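Local coordinates for Sodium/sialic acid symporter SiaT (Proteus mirabilis, PDB 5NV9), which couples the uptake of the sialic acid N-acetylneuraminic acid across the bacterial inner membrane to the inward movement of two sodium ions down their gradient, at residues E176-T181 against S343-L348; V183-L188 against I336-Q341; D37-G42 against V257-I262. All coordinates share one frame; numbering follows the deposited sequence.

Interaction 1: residues E176-T181 against S343-L348; sequences EGVIWT and SISSSL. With NA (sodium ion), chain C; NA (sodium ion), chain B.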
ATOM      1  N   GLU A 176      -2.300 -17.519   1.206  1.00 21.56           N
ATOM      2  CA  GLU A 176      -3.219 -17.917   0.108  1.00 23.62           C
ATOM      3  C   GLU A 176      -4.633 -17.333   0.237  1.00 21.18           C
ATOM      4  O   GLU A 176      -5.199 -16.808  -0.718  1.00 19.12           O
ATOM      5  CB  GLU A 176      -3.267 -19.418  -0.080  1.00 25.44           C
ATOM      6  CG  GLU A 176      -2.050 -19.928  -0.834  1.00 26.99           C
ATOM      7  CD  GLU A 176      -1.931 -21.438  -0.739  1.00 31.04           C
ATOM      8  OE1 GLU A 176      -1.448 -21.893   0.305  1.00 30.55           O
ATOM      9  OE2 GLU A 176      -2.354 -22.133  -1.693  1.00 32.23           O
ATOM     10  N   GLY A 177      -5.175 -17.396   1.437  1.00 17.97           N
ATOM     11  CA  GLY A 177      -6.410 -16.734   1.680  1.00 21.55           C
ATOM     12  C   GLY A 177      -6.385 -15.226   1.570  1.00 19.75           C
ATOM     13  O   GLY A 177      -7.378 -14.620   1.186  1.00 19.66           O
ATOM     14  N   VAL A 178      -5.231 -14.628   1.876  1.00 18.74           N
ATOM     15  CA  VAL A 178      -5.047 -13.218   1.745  1.00 17.24           C
ATOM     16  C   VAL A 178      -4.986 -12.855   0.250  1.00 19.49           C
ATOM     17  O   VAL A 178      -5.544 -11.848  -0.197  1.00 18.64           O
ATOM     18  CB  VAL A 178      -3.738 -12.777   2.431  1.00 16.16           C
ATOM     19  CG1 VAL A 178      -3.444 -11.376   2.051  1.00 16.17           C
ATOM     20  CG2 VAL A 178      -3.887 -12.832   3.938  1.00 16.12           C
ATOM     21  N   ILE A 179      -4.312 -13.695  -0.525  1.00 17.32           N
ATOM     22  CA  ILE A 179      -4.172 -13.425  -1.947  1.00 19.08           C
ATOM     23  C   ILE A 179      -5.523 -13.631  -2.675  1.00 20.00           C
ATOM     24  O   ILE A 179      -5.979 -12.794  -3.460  1.00 21.60           O
ATOM     25  CB  ILE A 179      -3.095 -14.301  -2.516  1.00 17.22           C
ATOM     26  CG1 ILE A 179      -1.728 -13.717  -2.135  1.00 20.42           C
ATOM     27  CG2 ILE A 179      -3.249 -14.452  -4.039  1.00 18.75           C
ATOM     28  CD1 ILE A 179      -0.573 -14.663  -2.453  1.00 19.55           C
ATOM     29  N   TRP A 180      -6.198 -14.714  -2.380  1.00 20.32           N
ATOM     30  CA  TRP A 180      -7.482 -14.956  -3.084  1.00 20.09           C
ATOM     31  C   TRP A 180      -8.627 -14.001  -2.692  1.00 21.20           C
ATOM     32  O   TRP A 180      -9.344 -13.555  -3.595  1.00 25.47           O
ATOM     33  CB  TRP A 180      -7.853 -16.396  -2.988  1.00 20.33           C
ATOM     34  CG  TRP A 180      -6.977 -17.293  -3.820  1.00 20.70           C
ATOM     35  CD1 TRP A 180      -6.132 -18.236  -3.338  1.00 20.64           C
ATOM     36  CD2 TRP A 180      -6.854 -17.350  -5.255  1.00 20.43           C
ATOM     37  NE1 TRP A 180      -5.487 -18.863  -4.353  1.00 21.32           N
ATOM     38  CE2 TRP A 180      -5.906 -18.350  -5.543  1.00 20.53           C
ATOM     39  CE3 TRP A 180      -7.460 -16.682  -6.313  1.00 20.06           C
ATOM     40  CZ2 TRP A 180      -5.539 -18.683  -6.829  1.00 21.61           C
ATOM     41  CZ3 TRP A 180      -7.105 -17.020  -7.581  1.00 19.95           C
ATOM     42  CH2 TRP A 180      -6.183 -18.017  -7.838  1.00 21.26           C
ATOM     43  N   THR A 181      -8.740 -13.609  -1.420  1.00 20.43           N
ATOM     44  CA  THR A 181      -9.513 -12.421  -1.068  1.00 22.75           C
ATOM     45  C   THR A 181      -9.112 -11.102  -1.779  1.00 23.17           C
ATOM     46  O   THR A 181      -9.998 -10.318  -2.177  1.00 20.56           O
ATOM     47  CB  THR A 181      -9.589 -12.158   0.464  1.00 22.38           C
ATOM     48  OG1 THR A 181      -8.284 -12.013   0.996  1.00 20.39           O
ATOM     49  CG2 THR A 181     -10.325 -13.299   1.188  1.00 23.74           C
ATOM     50  N   SER A 343      -5.639  -4.264   1.699  1.00 17.78           N
ATOM     51  CA  SER A 343      -4.360  -3.643   2.151  1.00 19.43           C
ATOM     52  C   SER A 343      -4.053  -4.024   3.597  1.00 19.23           C
ATOM     53  O   SER A 343      -2.905  -4.385   3.930  1.00 19.97           O
ATOM     54  CB  SER A 343      -4.461  -2.107   1.975  1.00 18.63           C
ATOM     55  OG  SER A 343      -4.467  -1.792   0.567  1.00 18.70           O
ATOM     56  N   ILE A 344      -5.106  -4.002   4.433  1.00 20.04           N
ATOM     57  CA  ILE A 344      -4.985  -4.427   5.822  1.00 22.17           C
ATOM     58  C   ILE A 344      -4.534  -5.928   5.960  1.00 23.05           C
ATOM     59  O   ILE A 344      -3.605  -6.269   6.762  1.00 22.14           O
ATOM     60  CB  ILE A 344      -6.256  -4.213   6.609  1.00 21.17           C
ATOM     61  CG1 ILE A 344      -6.539  -2.718   6.753  1.00 22.63           C
ATOM     62  CG2 ILE A 344      -6.179  -4.854   7.991  1.00 21.46           C
ATOM     63  CD1 ILE A 344      -7.925  -2.465   7.285  1.00 24.36           C
ATOM     64  N   SER A 345      -5.122  -6.793   5.157  1.00 21.68           N
ATOM     65  CA  SER A 345      -4.832  -8.198   5.296  1.00 20.97           C
ATOM     66  C   SER A 345      -3.365  -8.461   4.908  1.00 20.16           C
ATOM     67  O   SER A 345      -2.656  -9.226   5.587  1.00 18.88           O
ATOM     68  CB  SER A 345      -5.763  -8.985   4.434  1.00 21.79           C
ATOM     69  OG  SER A 345      -5.459  -8.738   3.060  1.00 22.30           O
ATOM     70  N   SER A 346      -2.907  -7.851   3.808  1.00 19.00           N
ATOM     71  CA  SER A 346      -1.555  -8.015   3.358  1.00 18.11           C
ATOM     72  C   SER A 346      -0.519  -7.463   4.317  1.00 20.58           C
ATOM     73  O   SER A 346       0.574  -8.033   4.427  1.00 19.92           O
ATOM     74  CB  SER A 346      -1.290  -7.321   1.997  1.00 19.32           C
ATOM     75  OG  SER A 346      -2.055  -7.893   0.990  1.00 17.06           O
ATOM     76  N   SER A 347      -0.834  -6.325   4.935  1.00 20.54           N
ATOM     77  CA  SER A 347       0.052  -5.692   5.881  1.00 19.89           C
ATOM     78  C   SER A 347       0.153  -6.573   7.155  1.00 20.46           C
ATOM     79  O   SER A 347       1.255  -6.744   7.698  1.00 18.14           O
ATOM     80  CB  SER A 347      -0.443  -4.275   6.275  1.00 19.92           C
ATOM     81  OG  SER A 347      -0.131  -3.258   5.320  1.00 21.10           O
ATOM     82  N   LEU A 348      -0.964  -7.141   7.625  1.00 19.73           N
ATOM     83  CA  LEU A 348      -0.914  -8.050   8.820  1.00 20.77           C
ATOM     84  C   LEU A 348      -0.105  -9.336   8.582  1.00 21.63           C
ATOM     85  O   LEU A 348       0.788  -9.709   9.393  1.00 21.37           O
ATOM     86  CB  LEU A 348      -2.288  -8.436   9.310  1.00 22.04           C
ATOM     87  CG  LEU A 348      -3.202  -7.341   9.911  1.00 22.76           C
ATOM     88  CD1 LEU A 348      -4.592  -7.940  10.227  1.00 25.25           C
ATOM     89  CD2 LEU A 348      -2.631  -6.676  11.122  1.00 24.35           C
TER
HETATM   90 NA    NA C 502      -4.203  -8.445   0.919  1.00 38.95          NA
HETATM   91 NA    NA B 501      -6.217  -2.487  -0.885  1.00 19.19          NA
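Val178 packs against Ser345 and Ser346 beside a bound sodium ion. This is the Na3 site of a LeuT-fold transporter, set between the transmembrane helices 155-203 and 328-361. Ser345 and Ser346 hold the ion from different directions. Ser345 OG lies 2.5 Å from the sodium of chain C and Ser346 OG 2.2 Å from it, and the angle between the two bonds at the metal is about 119°. The carboxylate of Asp182 and the carbonyl O of Ser342 complete the shell.

Val178 approaches this pair with one branch. CG1 is anti to the backbone N (chi1 169°), which turns that methyl toward the metal. It sits 3.5 Å from Ser345 OG and 3.9 Å from Ser346 OG. It is also 3.2 Å from the sodium, so an apolar methyl covers one side of the ion. No hydrogen bond joins the two segments. The ion and its ligands carry the polar part of the contact, and the methyl packs against it.

Both serine hydroxyls have further partners. Ser345 OG is hydrogen-bonded to the carbonyl O of Gln341, one turn back on its own helix. Ser346 OG is hydrogen-bonded to Thr57 OG1. These bonds help to fix the rotation of each OG while it binds the metal.

Ser343 serves the other ion, at the conserved Na2 site. Ala56, Leu59, Ala339 and Ser342 supply the remaining ligands there. Ser343 has its OG beside the backbone N, 2.4 Å from the sodium of chain B.

Interaction 2: residues V183-L188 against I336-Q341; sequences VIQGLL and IFAAAQ. With NA (sodium ion), chain B.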
ATOM      1  N   VAL A 183      -7.808 -10.882  -4.711  1.00 21.15           N
ATOM      2  CA  VAL A 183      -8.180 -10.989  -6.126  1.00 21.01           C
ATOM      3  C   VAL A 183      -9.605 -10.526  -6.279  1.00 21.00           C
ATOM      4  O   VAL A 183      -9.941  -9.758  -7.205  1.00 19.42           O
ATOM      5  CB  VAL A 183      -8.019 -12.428  -6.681  1.00 23.12           C
ATOM      6  CG1 VAL A 183      -8.617 -12.605  -8.080  1.00 24.74           C
ATOM      7  CG2 VAL A 183      -6.563 -12.859  -6.687  1.00 22.57           C
ATOM      8  N   ILE A 184     -10.451 -10.944  -5.352  1.00 21.71           N
ATOM      9  CA  ILE A 184     -11.877 -10.589  -5.418  1.00 19.75           C
ATOM     10  C   ILE A 184     -11.980  -9.091  -5.109  1.00 20.62           C
ATOM     11  O   ILE A 184     -12.738  -8.353  -5.755  1.00 23.01           O
ATOM     12  CB  ILE A 184     -12.723 -11.391  -4.383  1.00 21.55           C
ATOM     13  CG1 ILE A 184     -12.697 -12.903  -4.688  1.00 23.33           C
ATOM     14  CG2 ILE A 184     -14.171 -10.869  -4.321  1.00 19.83           C
ATOM     15  CD1 ILE A 184     -13.089 -13.760  -3.487  1.00 24.05           C
ATOM     16  N   GLN A 185     -11.233  -8.657  -4.083  1.00 22.90           N
ATOM     17  CA  GLN A 185     -11.339  -7.266  -3.632  1.00 22.60           C
ATOM     18  C   GLN A 185     -10.735  -6.358  -4.646  1.00 21.04           C
ATOM     19  O   GLN A 185     -11.266  -5.299  -4.855  1.00 21.65           O
ATOM     20  CB  GLN A 185     -10.687  -7.051  -2.274  1.00 20.86           C
ATOM     21  CG  GLN A 185     -11.399  -7.811  -1.173  1.00 18.99           C
ATOM     22  CD  GLN A 185     -10.555  -8.035   0.020  1.00 20.87           C
ATOM     23  OE1 GLN A 185      -9.310  -8.133  -0.075  1.00 17.93           O
ATOM     24  NE2 GLN A 185     -11.210  -7.998   1.207  1.00 20.48           N
ATOM     25  N   GLY A 186      -9.647  -6.798  -5.280  1.00 22.35           N
ATOM     26  CA  GLY A 186      -8.989  -6.051  -6.342  1.00 23.22           C
ATOM     27  C   GLY A 186      -9.866  -5.790  -7.561  1.00 24.62           C
ATOM     28  O   GLY A 186      -9.878  -4.684  -8.162  1.00 23.96           O
ATOM     29  N   LEU A 187     -10.607  -6.815  -7.922  1.00 24.26           N
ATOM     30  CA  LEU A 187     -11.447  -6.722  -9.089  1.00 24.25           C
ATOM     31  C   LEU A 187     -12.722  -5.984  -8.715  1.00 22.15           C
ATOM     32  O   LEU A 187     -13.267  -5.296  -9.530  1.00 19.90           O
ATOM     33  CB  LEU A 187     -11.711  -8.092  -9.686  1.00 23.61           C
ATOM     34  CG  LEU A 187     -10.433  -8.780 -10.123  1.00 25.03           C
ATOM     35  CD1 LEU A 187     -10.714 -10.213 -10.492  1.00 25.71           C
ATOM     36  CD2 LEU A 187      -9.776  -8.073 -11.293  1.00 25.51           C
ATOM     37  N   LEU A 188     -13.166  -6.110  -7.474  1.00 22.77           N
ATOM     38  CA  LEU A 188     -14.348  -5.400  -7.001  1.00 24.23           C
ATOM     39  C   LEU A 188     -14.134  -3.888  -6.930  1.00 22.01           C
ATOM     40  O   LEU A 188     -14.965  -3.145  -7.345  1.00 24.65           O
ATOM     41  CB  LEU A 188     -14.776  -5.974  -5.604  1.00 25.14           C
ATOM     42  CG  LEU A 188     -15.993  -5.322  -4.953  1.00 27.03           C
ATOM     43  CD1 LEU A 188     -17.220  -5.480  -5.879  1.00 28.47           C
ATOM     44  CD2 LEU A 188     -16.319  -5.930  -3.587  1.00 27.58           C
ATOM     45  N   ILE A 336     -15.240  -0.123  -1.380  1.00 22.96           N
ATOM     46  CA  ILE A 336     -14.423   0.668  -0.467  1.00 24.67           C
ATOM     47  C   ILE A 336     -13.916  -0.201   0.685  1.00 23.51           C
ATOM     48  O   ILE A 336     -12.755  -0.148   1.026  1.00 23.28           O
ATOM     49  CB  ILE A 336     -15.224   1.881   0.078  1.00 24.46           C
ATOM     50  CG1 ILE A 336     -15.517   2.867  -1.057  1.00 26.25           C
ATOM     51  CG2 ILE A 336     -14.509   2.534   1.252  1.00 27.12           C
ATOM     52  CD1 ILE A 336     -16.454   4.013  -0.651  1.00 29.16           C
ATOM     53  N   PHE A 337     -14.785  -0.979   1.299  1.00 21.70           N
ATOM     54  CA  PHE A 337     -14.314  -2.024   2.187  1.00 21.89           C
ATOM     55  C   PHE A 337     -13.236  -2.888   1.500  1.00 22.80           C
ATOM     56  O   PHE A 337     -12.222  -3.216   2.112  1.00 23.59           O
ATOM     57  CB  PHE A 337     -15.425  -2.918   2.658  1.00 22.68           C
ATOM     58  CG  PHE A 337     -16.168  -2.424   3.872  1.00 24.78           C
ATOM     59  CD1 PHE A 337     -16.959  -1.258   3.810  1.00 23.26           C
ATOM     60  CD2 PHE A 337     -16.157  -3.172   5.045  1.00 25.12           C
ATOM     61  CE1 PHE A 337     -17.684  -0.851   4.910  1.00 27.34           C
ATOM     62  CE2 PHE A 337     -16.904  -2.765   6.153  1.00 27.41           C
ATOM     63  CZ  PHE A 337     -17.675  -1.621   6.087  1.00 25.13           C
ATOM     64  N   ALA A 338     -13.479  -3.311   0.276  1.00 20.25           N
ATOM     65  CA  ALA A 338     -12.518  -4.201  -0.368  1.00 20.34           C
ATOM     66  C   ALA A 338     -11.139  -3.508  -0.584  1.00 21.90           C
ATOM     67  O   ALA A 338     -10.093  -4.173  -0.479  1.00 22.01           O
ATOM     68  CB  ALA A 338     -13.041  -4.739  -1.674  1.00 20.59           C
ATOM     69  N   ALA A 339     -11.132  -2.195  -0.906  1.00 20.41           N
ATOM     70  CA  ALA A 339      -9.862  -1.414  -1.005  1.00 20.42           C
ATOM     71  C   ALA A 339      -9.095  -1.376   0.329  1.00 21.15           C
ATOM     72  O   ALA A 339      -7.874  -1.565   0.380  1.00 20.85           O
ATOM     73  CB  ALA A 339     -10.095  -0.021  -1.550  1.00 20.36           C
ATOM     74  N   ALA A 340      -9.818  -1.139   1.410  1.00 19.58           N
ATOM     75  CA  ALA A 340      -9.247  -1.099   2.753  1.00 18.53           C
ATOM     76  C   ALA A 340      -8.706  -2.478   3.204  1.00 19.32           C
ATOM     77  O   ALA A 340      -7.520  -2.613   3.573  1.00 18.73           O
ATOM     78  CB  ALA A 340     -10.296  -0.612   3.677  1.00 17.55           C
ATOM     79  N   GLN A 341      -9.567  -3.502   3.147  1.00 19.15           N
ATOM     80  CA  GLN A 341      -9.265  -4.838   3.615  1.00 18.91           C
ATOM     81  C   GLN A 341      -8.190  -5.602   2.853  1.00 18.03           C
ATOM     82  O   GLN A 341      -7.447  -6.334   3.442  1.00 16.47           O
ATOM     83  CB  GLN A 341     -10.550  -5.651   3.679  1.00 21.37           C
ATOM     84  CG  GLN A 341     -11.477  -5.126   4.772  1.00 22.06           C
ATOM     85  CD  GLN A 341     -12.811  -5.841   4.847  1.00 23.72           C
ATOM     86  OE1 GLN A 341     -13.426  -6.162   3.825  1.00 22.69           O
ATOM     87  NE2 GLN A 341     -13.294  -6.077   6.095  1.00 24.38           N
TER
HETATM   88 NA    NA B 501      -6.217  -2.487  -0.885  1.00 19.19          NA
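Gln185 packs directly on Ala338, where the helices 155-203 and 328-361 of the LeuT fold cross inside the membrane. Their short segments run at 131° to each other, with axes 8.3 Å apart. The small Ala338 lets the backbones approach to 4.6 Å between Gln185 CA and Ala338 CA.

The apolar contacts centre on the Ala338 methyl. Gln185 CB lies 3.4 Å from Ala338 CB, and the Gln185 CG follows alongside. Leu188 adds one branch, with its CD2 4.0 Å from Ala338 CB.

The polar side chains meet without a bond between them. Gln185 and Gln341 cross at about a right angle, with amide planes 35° apart. Gln185 NE2 rests 3.5 Å from Gln341 CB. The amide group of each is held by other residues. Gln185 NE2 and Gln341 OE1 both hydrogen-bond to Tyr17 OH. Gln185 NE2 also reaches Tyr169 OH, and Gln341 NE2 reaches the carbonyl O of Ile162.

Metal binding belongs to the 336-341 segment alone of the two. Ala339 O lies 2.3 Å from the sodium of chain B, while the Ala339 methyl points away from the 183-188 segment. Ala338 O accepts a hydrogen bond from Ser342 OG, another ligand of that ion.

The methyl and methylene groups thus bring the helices close, the buried amide ends are bridged by the Tyr17 hydroxyl, and a backbone carbonyl is left to bind sodium.

Interaction 3: residues D37-G42 against V257-I262; sequences DYFRGG and VVQRYI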
ATOM      1  N   ASP A  37       3.657 -22.783   4.130  1.00 25.58           N
ATOM      2  CA  ASP A  37       2.274 -22.592   3.717  1.00 26.64           C
ATOM      3  C   ASP A  37       1.789 -21.189   4.030  1.00 23.27           C
ATOM      4  O   ASP A  37       1.315 -20.509   3.151  1.00 21.81           O
ATOM      5  CB  ASP A  37       1.319 -23.607   4.348  1.00 27.18           C
ATOM      6  CG  ASP A  37       1.666 -25.046   3.945  1.00 28.92           C
ATOM      7  OD1 ASP A  37       1.892 -25.350   2.710  1.00 24.50           O
ATOM      8  OD2 ASP A  37       1.762 -25.840   4.897  1.00 27.74           O
ATOM      9  N   TYR A  38       1.961 -20.763   5.264  1.00 21.60           N
ATOM     10  CA  TYR A  38       1.308 -19.563   5.744  1.00 22.83           C
ATOM     11  C   TYR A  38       1.858 -18.263   5.129  1.00 23.51           C
ATOM     12  O   TYR A  38       1.105 -17.310   4.978  1.00 21.69           O
ATOM     13  CB  TYR A  38       1.428 -19.532   7.255  1.00 24.30           C
ATOM     14  CG  TYR A  38       0.382 -18.757   7.992  1.00 26.06           C
ATOM     15  CD1 TYR A  38      -0.881 -19.311   8.253  1.00 26.65           C
ATOM     16  CD2 TYR A  38       0.655 -17.493   8.493  1.00 26.06           C
ATOM     17  CE1 TYR A  38      -1.832 -18.613   8.973  1.00 24.71           C
ATOM     18  CE2 TYR A  38      -0.285 -16.806   9.227  1.00 25.42           C
ATOM     19  CZ  TYR A  38      -1.537 -17.357   9.433  1.00 26.03           C
ATOM     20  OH  TYR A  38      -2.454 -16.672  10.191  1.00 24.69           O
ATOM     21  N   PHE A  39       3.162 -18.233   4.824  1.00 21.22           N
ATOM     22  CA  PHE A  39       3.832 -17.039   4.312  1.00 22.26           C
ATOM     23  C   PHE A  39       4.231 -17.141   2.834  1.00 24.04           C
ATOM     24  O   PHE A  39       4.339 -16.113   2.171  1.00 21.56           O
ATOM     25  CB  PHE A  39       5.064 -16.691   5.162  1.00 22.43           C
ATOM     26  CG  PHE A  39       4.762 -16.373   6.627  1.00 19.71           C
ATOM     27  CD1 PHE A  39       3.861 -15.407   6.962  1.00 19.54           C
ATOM     28  CD2 PHE A  39       5.389 -17.074   7.641  1.00 21.37           C
ATOM     29  CE1 PHE A  39       3.598 -15.111   8.267  1.00 21.14           C
ATOM     30  CE2 PHE A  39       5.142 -16.796   8.973  1.00 21.73           C
ATOM     31  CZ  PHE A  39       4.258 -15.788   9.295  1.00 21.89           C
ATOM     32  N   ARG A  40       4.501 -18.362   2.346  1.00 24.92           N
ATOM     33  CA  ARG A  40       4.983 -18.568   0.977  1.00 26.60           C
ATOM     34  C   ARG A  40       3.918 -19.255   0.115  1.00 28.01           C
ATOM     35  O   ARG A  40       4.040 -19.290  -1.103  1.00 31.79           O
ATOM     36  CB  ARG A  40       6.312 -19.323   0.957  1.00 29.41           C
ATOM     37  CG  ARG A  40       7.425 -18.562   1.715  1.00 34.92           C
ATOM     38  CD  ARG A  40       8.827 -19.264   1.790  1.00 33.38           C
ATOM     39  NE  ARG A  40       9.091 -19.991   0.566  1.00 40.99           N
ATOM     40  CZ  ARG A  40       9.823 -19.588  -0.458  1.00 39.07           C
ATOM     41  NH1 ARG A  40      10.517 -18.473  -0.439  1.00 38.98           N
ATOM     42  NH2 ARG A  40       9.907 -20.379  -1.498  1.00 48.05           N
ATOM     43  N   GLY A  41       2.848 -19.773   0.726  1.00 26.51           N
ATOM     44  CA  GLY A  41       1.760 -20.353  -0.058  1.00 28.13           C
ATOM     45  C   GLY A  41       2.116 -21.681  -0.764  1.00 32.16           C
ATOM     46  O   GLY A  41       1.402 -22.100  -1.677  1.00 31.33           O
ATOM     47  N   GLY A  42       3.183 -22.350  -0.318  1.00 32.11           N
ATOM     48  CA  GLY A  42       3.682 -23.567  -0.928  1.00 32.77           C
ATOM     49  C   GLY A  42       3.964 -23.511  -2.426  1.00 33.61           C
ATOM     50  O   GLY A  42       3.942 -24.517  -3.085  1.00 34.67           O
ATOM     51  N   VAL A 257       4.596  -6.225  -0.760  1.00 21.42           N
ATOM     52  CA  VAL A 257       4.697  -6.482  -2.182  1.00 20.13           C
ATOM     53  C   VAL A 257       5.718  -7.608  -2.519  1.00 21.71           C
ATOM     54  O   VAL A 257       5.407  -8.582  -3.232  1.00 20.51           O
ATOM     55  CB  VAL A 257       4.977  -5.180  -2.917  1.00 17.78           C
ATOM     56  CG1 VAL A 257       5.379  -5.460  -4.367  1.00 18.18           C
ATOM     57  CG2 VAL A 257       3.724  -4.322  -2.909  1.00 18.06           C
ATOM     58  N   VAL A 258       6.897  -7.514  -1.927  1.00 21.27           N
ATOM     59  CA  VAL A 258       7.990  -8.415  -2.208  1.00 22.10           C
ATOM     60  C   VAL A 258       7.605  -9.847  -1.924  1.00 21.43           C
ATOM     61  O   VAL A 258       7.987 -10.768  -2.631  1.00 21.70           O
ATOM     62  CB  VAL A 258       9.296  -8.049  -1.403  1.00 20.83           C
ATOM     63  CG1 VAL A 258      10.338  -9.104  -1.642  1.00 24.42           C
ATOM     64  CG2 VAL A 258       9.870  -6.736  -1.864  1.00 20.27           C
ATOM     65  N   GLN A 259       6.830 -10.056  -0.885  1.00 24.92           N
ATOM     66  CA  GLN A 259       6.258 -11.391  -0.615  1.00 24.56           C
ATOM     67  C   GLN A 259       5.522 -12.036  -1.794  1.00 26.14           C
ATOM     68  O   GLN A 259       5.564 -13.266  -1.967  1.00 25.51           O
ATOM     69  CB  GLN A 259       5.302 -11.284   0.571  1.00 24.64           C
ATOM     70  CG  GLN A 259       5.342 -12.464   1.512  1.00 25.07           C
ATOM     71  CD  GLN A 259       4.296 -12.323   2.591  1.00 27.73           C
ATOM     72  OE1 GLN A 259       3.998 -11.190   2.990  1.00 28.01           O
ATOM     73  NE2 GLN A 259       3.701 -13.456   3.046  1.00 26.77           N
ATOM     74  N   ARG A 260       4.847 -11.234  -2.613  1.00 25.27           N
ATOM     75  CA  ARG A 260       4.157 -11.789  -3.795  1.00 24.49           C
ATOM     76  C   ARG A 260       5.103 -12.278  -4.878  1.00 22.48           C
ATOM     77  O   ARG A 260       4.678 -13.015  -5.747  1.00 21.99           O
ATOM     78  CB  ARG A 260       3.186 -10.788  -4.414  1.00 25.44           C
ATOM     79  CG  ARG A 260       1.818 -10.782  -3.795  1.00 26.98           C
ATOM     80  CD  ARG A 260       1.740  -9.948  -2.548  1.00 27.17           C
ATOM     81  NE  ARG A 260       0.439 -10.110  -1.889  1.00 31.13           N
ATOM     82  CZ  ARG A 260       0.247 -10.083  -0.568  1.00 29.53           C
ATOM     83  NH1 ARG A 260       1.256  -9.877   0.256  1.00 28.11           N
ATOM     84  NH2 ARG A 260      -0.955 -10.300  -0.080  1.00 27.03           N
ATOM     85  N   TYR A 261       6.376 -11.873  -4.848  1.00 20.99           N
ATOM     86  CA  TYR A 261       7.337 -12.334  -5.835  1.00 19.45           C
ATOM     87  C   TYR A 261       7.784 -13.781  -5.630  1.00 20.01           C
ATOM     88  O   TYR A 261       8.340 -14.377  -6.552  1.00 20.51           O
ATOM     89  CB  TYR A 261       8.591 -11.427  -5.842  1.00 20.96           C
ATOM     90  CG  TYR A 261       8.317  -9.910  -6.097  1.00 21.06           C
ATOM     91  CD1 TYR A 261       7.157  -9.438  -6.742  1.00 20.79           C
ATOM     92  CD2 TYR A 261       9.255  -8.964  -5.691  1.00 23.98           C
ATOM     93  CE1 TYR A 261       6.959  -8.057  -6.972  1.00 22.94           C
ATOM     94  CE2 TYR A 261       9.083  -7.603  -5.948  1.00 24.11           C
ATOM     95  CZ  TYR A 261       7.944  -7.133  -6.553  1.00 23.22           C
ATOM     96  OH  TYR A 261       7.869  -5.738  -6.734  1.00 23.42           O
ATOM     97  N   ILE A 262       7.593 -14.320  -4.426  1.00 21.27           N
ATOM     98  CA  ILE A 262       8.088 -15.652  -4.063  1.00 24.37           C
ATOM     99  C   ILE A 262       6.958 -16.705  -3.900  1.00 23.11           C
ATOM    100  O   ILE A 262       7.223 -17.876  -3.619  1.00 19.63           O
ATOM    101  CB  ILE A 262       9.013 -15.562  -2.816  1.00 26.37           C
ATOM    102  CG1 ILE A 262       8.352 -14.915  -1.605  1.00 27.91           C
ATOM    103  CG2 ILE A 262      10.188 -14.630  -3.127  1.00 25.25           C
ATOM    104  CD1 ILE A 262       7.666 -15.880  -0.693  1.00 31.28           C
TER
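Phe39 and Arg40 meet Gln259 and Ile262 where two cytoplasmic segments come together. The first segment opens with Asp37, within the short helix 35-40. Its carboxylate forms a salt bridge with Arg44 and hydrogen bonds to the backbone N atoms of Lys33 and Thr34.

Tyr38 turns away from the partner segment. Its OH is hydrogen-bonded to the carbonyl O of Trp171. Its CD2 lies over one face of the Phe39 ring.

Phe39 makes the hydrogen bond of the contact, through its backbone. Gln259 NE2 donates to Phe39 O at 2.9 Å. The bond is nearly straight, with an N-H...O angle of 172°. It arrives in the carbonyl plane on a lone pair, at a C=O...N angle of 126°. The oxygen also lies in the plane of the Gln259 amide. Helix 328-361 holds the amide too: OE1 bonds to Ser350 OG, and NE2 also to Asn349 OD1. The Phe39 ring packs on the same helix, against Asn349, Ser352, Ser353 and Asn356. In this outward-open LeuT fold the contact joins the two cytoplasmic segments next to helix 328-361, which carries sodium ligands, consistent with a closed inner side.

Arg40 crosses Ile262 at about a right angle. Arg40 CG touches Ile262 CD1 at 3.6 Å. The chain then bends at chi3 (35°), and Arg40 NH1 comes back to within 3.9 Å of Ile262 CD1. Ile262 O sits over one guanidinium face, offset toward the rim. Arg40 NE pairs with Asp36, and NH1 bonds to the carbonyl O of Ile105.

Gly41 leaves the helical conformation with positive phi, and its N still bonds to Asp37 O at 3.0 Å.

How the interactions relate
All three contacts are buried, but they differ in place and chemistry. Interactions 1 and 2 join the same two helices, 155-203 and 328-361, at neighbouring levels, with centres about 10 Å apart. Interaction 1 is built round a metal. Interaction 2 is mostly close packing beside the sodium of chain B, to which both contribute a ligand. Interaction 3 lies at the cytoplasmic end and joins different elements through a side chain-to-backbone hydrogen bond, with no ion. It still meets interaction 1, because Arg260 NH2 packs 2.9 Å from Ser346 OG and also against Val178. Interactions 2 and 3 do not touch; their centres are about 19 Å apart.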